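Local coordinates for protein putative glutathione transferase (Sphingobium chlorophenolicum, PDB 4FQU) that catalyses the glutathione-dependent reduction of glutathionyl-hydroquinones, including chlorinated ones, to free hydroquinones during the breakdown of the pollutant pentachlorophenol, at residues 51-61 against 274-285. Residues are numbered along the deposited sequence; the frame is centred on the assembly and turned at random.
Sequences FACPWAHRVLI and PTINLRHAKAHY
Phe51 and Ala52 press against Asn277, His280 and His284, joining the thioredoxin-like domain to the all-helical C-terminal domain of this Xi-class glutathione transferase. Residues 51-53 lead from strand 45-49 into helix 54-65 and carry Cys53, by similarity the nucleophile.

Packing and aromatic contacts centre on Phe51, whose ring face takes a CH while its positively polarised edge hydrogens suit electron-rich partners. Asn277 CB sits over one ring face, a CH-pi contact 3.8 Å from the centroid, while Thr275 O lies at the ring edge. The ring edge is turned toward the face of His280 in an edge-to-face pair, planes 63° apart, and Phe51 CB rests over that same imidazole. Small residues suit the closest backbone approach: the CA atoms of Ala52 and Ala281 are 4.0 Å apart, and the Ala52 methyl fits against CB and CG of His284, whose ring stacks on Trp86, a glutathione-binding residue by similarity.

The polar contacts gather on Thr275. With CG anti to the backbone N (chi1 -155°), His57 reaches across to it, and NE2 donates to Thr275 OG1 at 3.1 Å in a bent bond (142°), the acceptor lying in the imidazole plane. Histidine can donate here while ND1 accepts from Arg237, and the threonine hydroxyl, accepting from His57, in turn donates to Val272 O. A phenylalanine in place of His57 would probably leave Thr275 OG1 without this donor and Arg237 without one of its partners. A water donates to both Phe51 O and Thr275 O, bridging the backbones.

Toward the active site, Tyr285 OH lies 3.4 Å from Pro54 CD and is hydrogen-bonded to Tyr184, the proton donor/acceptor by similarity. Asn277 is the N-cap just ahead of helix 278-287, its OD1 accepting from His280 N at 2.9 Å.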
ATOM      1  N   PHE A  51     -16.632 -13.711  -3.894  1.00 24.04           N
ATOM      2  CA  PHE A  51     -16.354 -12.472  -4.569  1.00 24.39           C
ATOM      3  C   PHE A  51     -14.886 -12.059  -4.390  1.00 29.50           C
ATOM      4  O   PHE A  51     -14.380 -11.212  -5.147  1.00 33.15           O
ATOM      5  CB  PHE A  51     -17.317 -11.385  -4.091  1.00 22.60           C
ATOM      6  CG  PHE A  51     -18.617 -11.348  -4.845  1.00 25.31           C
ATOM      7  CD1 PHE A  51     -18.654 -11.031  -6.180  1.00 29.78           C
ATOM      8  CD2 PHE A  51     -19.800 -11.631  -4.227  1.00 24.29           C
ATOM      9  CE1 PHE A  51     -19.866 -11.004  -6.867  1.00 25.90           C
ATOM     10  CE2 PHE A  51     -20.976 -11.608  -4.921  1.00 18.01           C
ATOM     11  CZ  PHE A  51     -21.017 -11.283  -6.214  1.00 14.28           C
ATOM     12  N   ALA A  52     -14.197 -12.656  -3.414  1.00 24.68           N
ATOM     13  CA  ALA A  52     -12.843 -12.221  -3.113  1.00 18.59           C
ATOM     14  C   ALA A  52     -11.853 -12.826  -4.097  1.00 28.98           C
ATOM     15  O   ALA A  52     -11.099 -12.083  -4.751  1.00 32.49           O
ATOM     16  CB  ALA A  52     -12.500 -12.577  -1.719  1.00 18.47           C
ATOM     17  N   CYS A  53     -11.883 -14.163  -4.206  1.00 21.95           N
ATOM     18  CA  CYS A  53     -10.998 -14.971  -5.057  1.00 17.49           C
ATOM     19  C   CYS A  53     -11.015 -14.569  -6.522  1.00 23.63           C
ATOM     20  O   CYS A  53     -12.064 -14.632  -7.151  1.00 28.40           O
ATOM     21  CB  CYS A  53     -11.503 -16.400  -5.000  1.00 18.93           C
ATOM     22  SG  CYS A  53     -10.261 -17.570  -5.153  1.00 25.66           S
ATOM     23  N   PRO A  54      -9.865 -14.175  -7.095  1.00 27.40           N
ATOM     24  CA  PRO A  54      -9.858 -13.843  -8.526  1.00 20.31           C
ATOM     25  C   PRO A  54      -9.827 -15.115  -9.369  1.00 23.79           C
ATOM     26  O   PRO A  54      -9.986 -15.094 -10.581  1.00 25.00           O
ATOM     27  CB  PRO A  54      -8.560 -13.094  -8.688  1.00 13.40           C
ATOM     28  CG  PRO A  54      -7.684 -13.752  -7.745  1.00 17.00           C
ATOM     29  CD  PRO A  54      -8.517 -14.068  -6.525  1.00 22.34           C
ATOM     30  N   TRP A  55      -9.621 -16.248  -8.719  1.00 25.28           N
ATOM     31  CA  TRP A  55      -9.588 -17.493  -9.453  1.00 23.75           C
ATOM     32  C   TRP A  55     -11.035 -17.871  -9.595  1.00 26.60           C
ATOM     33  O   TRP A  55     -11.428 -18.363 -10.644  1.00 23.44           O
ATOM     34  CB  TRP A  55      -8.821 -18.605  -8.710  1.00 26.68           C
ATOM     35  CG  TRP A  55      -7.449 -18.204  -8.255  1.00 29.47           C
ATOM     36  CD1 TRP A  55      -7.073 -17.875  -6.979  1.00 31.09           C
ATOM     37  CD2 TRP A  55      -6.279 -18.043  -9.066  1.00 23.35           C
ATOM     38  NE1 TRP A  55      -5.745 -17.511  -6.956  1.00 31.93           N
ATOM     39  CE2 TRP A  55      -5.241 -17.609  -8.224  1.00 21.33           C
ATOM     40  CE3 TRP A  55      -6.027 -18.181 -10.416  1.00 24.04           C
ATOM     41  CZ2 TRP A  55      -3.984 -17.339  -8.683  1.00 20.50           C
ATOM     42  CZ3 TRP A  55      -4.774 -17.908 -10.864  1.00 30.75           C
ATOM     43  CH2 TRP A  55      -3.765 -17.486 -10.001  1.00 29.00           C
ATOM     44  N   ALA A  56     -11.837 -17.641  -8.552  1.00 24.41           N
ATOM     45  CA  ALA A  56     -13.248 -18.032  -8.635  1.00 22.43           C
ATOM     46  C   ALA A  56     -13.979 -17.088  -9.580  1.00 24.43           C
ATOM     47  O   ALA A  56     -14.893 -17.499 -10.346  1.00 22.53           O
ATOM     48  CB  ALA A  56     -13.913 -18.049  -7.277  1.00 19.54           C
ATOM     49  N   HIS A  57     -13.558 -15.824  -9.550  1.00 20.94           N
ATOM     50  CA  HIS A  57     -14.092 -14.845 -10.486  1.00 19.23           C
ATOM     51  C   HIS A  57     -14.074 -15.381 -11.900  1.00 18.29           C
ATOM     52  O   HIS A  57     -14.993 -15.143 -12.657  1.00 14.89           O
ATOM     53  CB  HIS A  57     -13.276 -13.573 -10.445  1.00 20.38           C
ATOM     54  CG  HIS A  57     -14.031 -12.362 -10.883  1.00 19.13           C
ATOM     55  ND1 HIS A  57     -13.525 -11.089 -10.746  1.00 16.26           N
ATOM     56  CD2 HIS A  57     -15.251 -12.230 -11.452  1.00 17.28           C
ATOM     57  CE1 HIS A  57     -14.407 -10.223 -11.206  1.00 19.59           C
ATOM     58  NE2 HIS A  57     -15.460 -10.888 -11.643  1.00 20.04           N
ATOM     59  N   ARG A  58     -13.003 -16.083 -12.262  1.00 20.88           N
ATOM     60  CA  ARG A  58     -12.873 -16.543 -13.624  1.00 19.26           C
ATOM     61  C   ARG A  58     -14.108 -17.347 -13.934  1.00 23.07           C
ATOM     62  O   ARG A  58     -14.777 -17.051 -14.922  1.00 21.81           O
ATOM     63  CB  ARG A  58     -11.682 -17.434 -13.810  1.00 16.60           C
ATOM     64  CG  ARG A  58     -10.381 -16.800 -14.007  1.00 19.40           C
ATOM     65  CD  ARG A  58      -9.324 -17.879 -13.681  1.00 24.22           C
ATOM     66  NE  ARG A  58      -7.961 -17.585 -14.105  1.00 22.66           N
ATOM     67  CZ  ARG A  58      -6.979 -18.456 -14.003  1.00 22.11           C
ATOM     68  NH1 ARG A  58      -7.240 -19.648 -13.497  1.00 24.96           N
ATOM     69  NH2 ARG A  58      -5.757 -18.146 -14.417  1.00 23.26           N
ATOM     70  N   VAL A  59     -14.426 -18.359 -13.110  1.00 20.77           N
ATOM     71  CA  VAL A  59     -15.620 -19.139 -13.412  1.00 15.82           C
ATOM     72  C   VAL A  59     -16.902 -18.344 -13.289  1.00 14.68           C
ATOM     73  O   VAL A  59     -17.815 -18.584 -14.034  1.00 15.62           O
ATOM     74  CB  VAL A  59     -15.720 -20.555 -12.774  1.00 12.33           C
ATOM     75  CG1 VAL A  59     -14.465 -20.980 -12.214  1.00 15.84           C
ATOM     76  CG2 VAL A  59     -16.805 -20.622 -11.769  1.00 18.45           C
ATOM     77  N   LEU A  60     -16.987 -17.359 -12.415  1.00 14.31           N
ATOM     78  CA  LEU A  60     -18.221 -16.559 -12.446  1.00 17.83           C
ATOM     79  C   LEU A  60     -18.416 -15.824 -13.792  1.00 20.89           C
ATOM     80  O   LEU A  60     -19.512 -15.765 -14.352  1.00 22.20           O
ATOM     81  CB  LEU A  60     -18.322 -15.592 -11.267  1.00 16.09           C
ATOM     82  CG  LEU A  60     -18.408 -16.119  -9.843  1.00 14.85           C
ATOM     83  CD1 LEU A  60     -18.343 -14.913  -8.980  1.00 14.67           C
ATOM     84  CD2 LEU A  60     -19.686 -16.885  -9.587  1.00 10.79           C
ATOM     85  N   ILE A  61     -17.338 -15.280 -14.326  1.00 17.85           N
ATOM     86  CA  ILE A  61     -17.442 -14.588 -15.575  1.00 14.08           C
ATOM     87  C   ILE A  61     -17.837 -15.510 -16.712  1.00 20.56           C
ATOM     88  O   ILE A  61     -18.592 -15.104 -17.589  1.00 24.21           O
ATOM     89  CB  ILE A  61     -16.168 -13.924 -15.924  1.00 14.18           C
ATOM     90  CG1 ILE A  61     -15.855 -12.883 -14.839  1.00 20.05           C
ATOM     91  CG2 ILE A  61     -16.315 -13.317 -17.285  1.00 14.58           C
ATOM     92  CD1 ILE A  61     -14.454 -12.274 -14.872  1.00 17.16           C
ATOM     93  N   PRO A 274     -22.102  -7.681 -12.804  1.00 14.92           N
ATOM     94  CA  PRO A 274     -22.653  -8.205 -11.565  1.00 17.28           C
ATOM     95  C   PRO A 274     -21.760  -9.205 -10.886  1.00 18.23           C
ATOM     96  O   PRO A 274     -22.069  -9.578  -9.762  1.00 19.64           O
ATOM     97  CB  PRO A 274     -23.927  -8.894 -12.014  1.00 12.69           C
ATOM     98  CG  PRO A 274     -24.293  -8.188 -13.221  1.00 18.32           C
ATOM     99  CD  PRO A 274     -23.041  -7.842 -13.910  1.00 17.26           C
ATOM    100  N   THR A 275     -20.680  -9.629 -11.530  1.00 16.43           N
ATOM    101  CA  THR A 275     -19.796 -10.586 -10.885  1.00 17.38           C
ATOM    102  C   THR A 275     -18.695  -9.893 -10.094  1.00 21.35           C
ATOM    103  O   THR A 275     -17.861 -10.550  -9.471  1.00 24.84           O
ATOM    104  CB  THR A 275     -19.190 -11.624 -11.865  1.00 17.73           C
ATOM    105  OG1 THR A 275     -18.350 -10.983 -12.819  1.00 14.73           O
ATOM    106  CG2 THR A 275     -20.277 -12.397 -12.598  1.00 18.45           C
ATOM    107  N   ILE A 276     -18.693  -8.561 -10.113  1.00 19.37           N
ATOM    108  CA  ILE A 276     -17.664  -7.795  -9.414  1.00 17.93           C
ATOM    109  C   ILE A 276     -18.170  -7.309  -8.075  1.00 21.11           C
ATOM    110  O   ILE A 276     -19.276  -6.865  -7.984  1.00 25.00           O
ATOM    111  CB  ILE A 276     -17.215  -6.572 -10.210  1.00 14.09           C
ATOM    112  CG1 ILE A 276     -16.704  -6.985 -11.590  1.00 15.73           C
ATOM    113  CG2 ILE A 276     -16.171  -5.824  -9.423  1.00 13.19           C
ATOM    114  CD1 ILE A 276     -16.390  -5.859 -12.498  1.00 16.85           C
ATOM    115  N   ASN A 277     -17.386  -7.402  -7.016  1.00 22.14           N
ATOM    116  CA  ASN A 277     -17.832  -6.786  -5.786  1.00 20.38           C
ATOM    117  C   ASN A 277     -16.592  -6.394  -5.028  1.00 19.90           C
ATOM    118  O   ASN A 277     -16.049  -7.143  -4.225  1.00 21.41           O
ATOM    119  CB  ASN A 277     -18.781  -7.699  -4.990  1.00 21.19           C
ATOM    120  CG  ASN A 277     -19.269  -7.051  -3.689  1.00 28.53           C
ATOM    121  OD1 ASN A 277     -18.512  -6.338  -3.034  1.00 28.18           O
ATOM    122  ND2 ASN A 277     -20.535  -7.300  -3.313  1.00 25.27           N
ATOM    123  N   LEU A 278     -16.117  -5.210  -5.343  1.00 17.69           N
ATOM    124  CA  LEU A 278     -14.851  -4.750  -4.827  1.00 18.00           C
ATOM    125  C   LEU A 278     -14.902  -4.479  -3.329  1.00 17.45           C
ATOM    126  O   LEU A 278     -13.918  -4.663  -2.655  1.00 18.69           O
ATOM    127  CB  LEU A 278     -14.417  -3.515  -5.601  1.00 18.90           C
ATOM    128  CG  LEU A 278     -13.168  -3.619  -6.468  1.00 17.56           C
ATOM    129  CD1 LEU A 278     -13.040  -4.949  -7.099  1.00 13.67           C
ATOM    130  CD2 LEU A 278     -13.107  -2.500  -7.503  1.00 14.81           C
ATOM    131  N   ARG A 279     -16.041  -4.065  -2.793  1.00 17.01           N
ATOM    132  CA  ARG A 279     -16.155  -3.887  -1.351  1.00 15.53           C
ATOM    133  C   ARG A 279     -15.738  -5.192  -0.710  1.00 19.81           C
ATOM    134  O   ARG A 279     -14.849  -5.233   0.140  1.00 21.59           O
ATOM    135  CB  ARG A 279     -17.583  -3.542  -0.953  1.00 15.08           C
ATOM    136  CG  ARG A 279     -17.726  -3.005   0.424  1.00 15.55           C
ATOM    137  CD  ARG A 279     -19.155  -2.604   0.827  1.00 23.78           C
ATOM    138  NE  ARG A 279     -19.823  -1.752  -0.153  1.00 26.92           N
ATOM    139  CZ  ARG A 279     -21.115  -1.420  -0.136  1.00 24.33           C
ATOM    140  NH1 ARG A 279     -21.914  -1.854   0.818  1.00 20.06           N
ATOM    141  NH2 ARG A 279     -21.604  -0.650  -1.097  1.00 26.24           N
ATOM    142  N   HIS A 280     -16.371  -6.272  -1.139  1.00 18.27           N
ATOM    143  CA  HIS A 280     -16.093  -7.586  -0.610  1.00 16.40           C
ATOM    144  C   HIS A 280     -14.649  -8.006  -0.771  1.00 19.31           C
ATOM    145  O   HIS A 280     -14.018  -8.402   0.186  1.00 21.80           O
ATOM    146  CB  HIS A 280     -16.975  -8.573  -1.324  1.00 20.23           C
ATOM    147  CG  HIS A 280     -17.015  -9.942  -0.711  1.00 22.56           C
ATOM    148  ND1 HIS A 280     -18.076 -10.384   0.059  1.00 16.84           N
ATOM    149  CD2 HIS A 280     -16.150 -10.984  -0.809  1.00 20.38           C
ATOM    150  CE1 HIS A 280     -17.850 -11.638   0.417  1.00 22.63           C
ATOM    151  NE2 HIS A 280     -16.694 -12.025  -0.098  1.00 23.78           N
ATOM    152  N   ALA A 281     -14.102  -7.935  -1.972  1.00 17.76           N
ATOM    153  CA  ALA A 281     -12.692  -8.299  -2.124  1.00 18.00           C
ATOM    154  C   ALA A 281     -11.792  -7.484  -1.187  1.00 17.75           C
ATOM    155  O   ALA A 281     -11.045  -8.032  -0.371  1.00 16.33           O
ATOM    156  CB  ALA A 281     -12.246  -8.143  -3.555  1.00 14.67           C
ATOM    157  N   LYS A 282     -11.889  -6.167  -1.299  1.00 15.69           N
ATOM    158  CA  LYS A 282     -11.157  -5.254  -0.431  1.00 15.82           C
ATOM    159  C   LYS A 282     -11.216  -5.799   1.022  1.00 18.49           C
ATOM    160  O   LYS A 282     -10.188  -6.015   1.657  1.00 18.81           O
ATOM    161  CB  LYS A 282     -11.742  -3.837  -0.531  1.00 14.15           C
ATOM    162  CG  LYS A 282     -10.902  -2.706  -1.093  1.00  9.97           C
ATOM    163  CD  LYS A 282     -11.242  -1.400  -0.350  1.00 13.77           C
ATOM    164  CE  LYS A 282     -10.736  -0.142  -1.034  1.00 24.96           C
ATOM    165  NZ  LYS A 282     -11.351   0.239  -2.386  1.00 31.08           N
ATOM    166  N   ALA A 283     -12.418  -6.065   1.531  1.00 17.37           N
ATOM    167  CA  ALA A 283     -12.558  -6.613   2.880  1.00 16.90           C
ATOM    168  C   ALA A 283     -11.900  -7.976   3.113  1.00 21.52           C
ATOM    169  O   ALA A 283     -11.306  -8.223   4.140  1.00 22.72           O
ATOM    170  CB  ALA A 283     -13.933  -6.709   3.202  1.00 12.24           C
ATOM    171  N   HIS A 284     -12.034  -8.890   2.176  1.00 24.53           N
ATOM    172  CA  HIS A 284     -11.413 -10.160   2.397  1.00 22.38           C
ATOM    173  C   HIS A 284      -9.932 -10.007   2.438  1.00 23.64           C
ATOM    174  O   HIS A 284      -9.323 -10.618   3.293  1.00 29.09           O
ATOM    175  CB  HIS A 284     -11.657 -11.106   1.277  1.00 22.89           C
ATOM    176  CG  HIS A 284     -10.590 -12.144   1.175  1.00 21.52           C
ATOM    177  ND1 HIS A 284     -10.554 -13.249   1.995  1.00 20.02           N
ATOM    178  CD2 HIS A 284      -9.496 -12.224   0.382  1.00 19.99           C
ATOM    179  CE1 HIS A 284      -9.517 -13.999   1.673  1.00 19.86           C
ATOM    180  NE2 HIS A 284      -8.856 -13.399   0.700  1.00 21.56           N
ATOM    181  N   TYR A 285      -9.341  -9.268   1.491  1.00 18.78           N
ATOM    182  CA  TYR A 285      -7.864  -9.139   1.454  1.00 22.30           C
ATOM    183  C   TYR A 285      -7.231  -8.399   2.631  1.00 24.18           C
ATOM    184  O   TYR A 285      -6.250  -8.858   3.197  1.00 25.36           O
ATOM    185  CB  TYR A 285      -7.347  -8.488   0.177  1.00 19.66           C
ATOM    186  CG  TYR A 285      -7.298  -9.402  -1.007  1.00 23.92           C
ATOM    187  CD1 TYR A 285      -8.332  -9.436  -1.916  1.00 23.15           C
ATOM    188  CD2 TYR A 285      -6.217 -10.239  -1.227  1.00 22.97           C
ATOM    189  CE1 TYR A 285      -8.291 -10.283  -3.000  1.00 21.86           C
ATOM    190  CE2 TYR A 285      -6.177 -11.070  -2.324  1.00 17.61           C
ATOM    191  CZ  TYR A 285      -7.212 -11.078  -3.194  1.00 19.33           C
ATOM    192  OH  TYR A 285      -7.176 -11.869  -4.297  1.00 25.68           O
TER
HETATM  193  O   HOH W   1     -15.329 -12.023  -8.037  1.00 19.22           O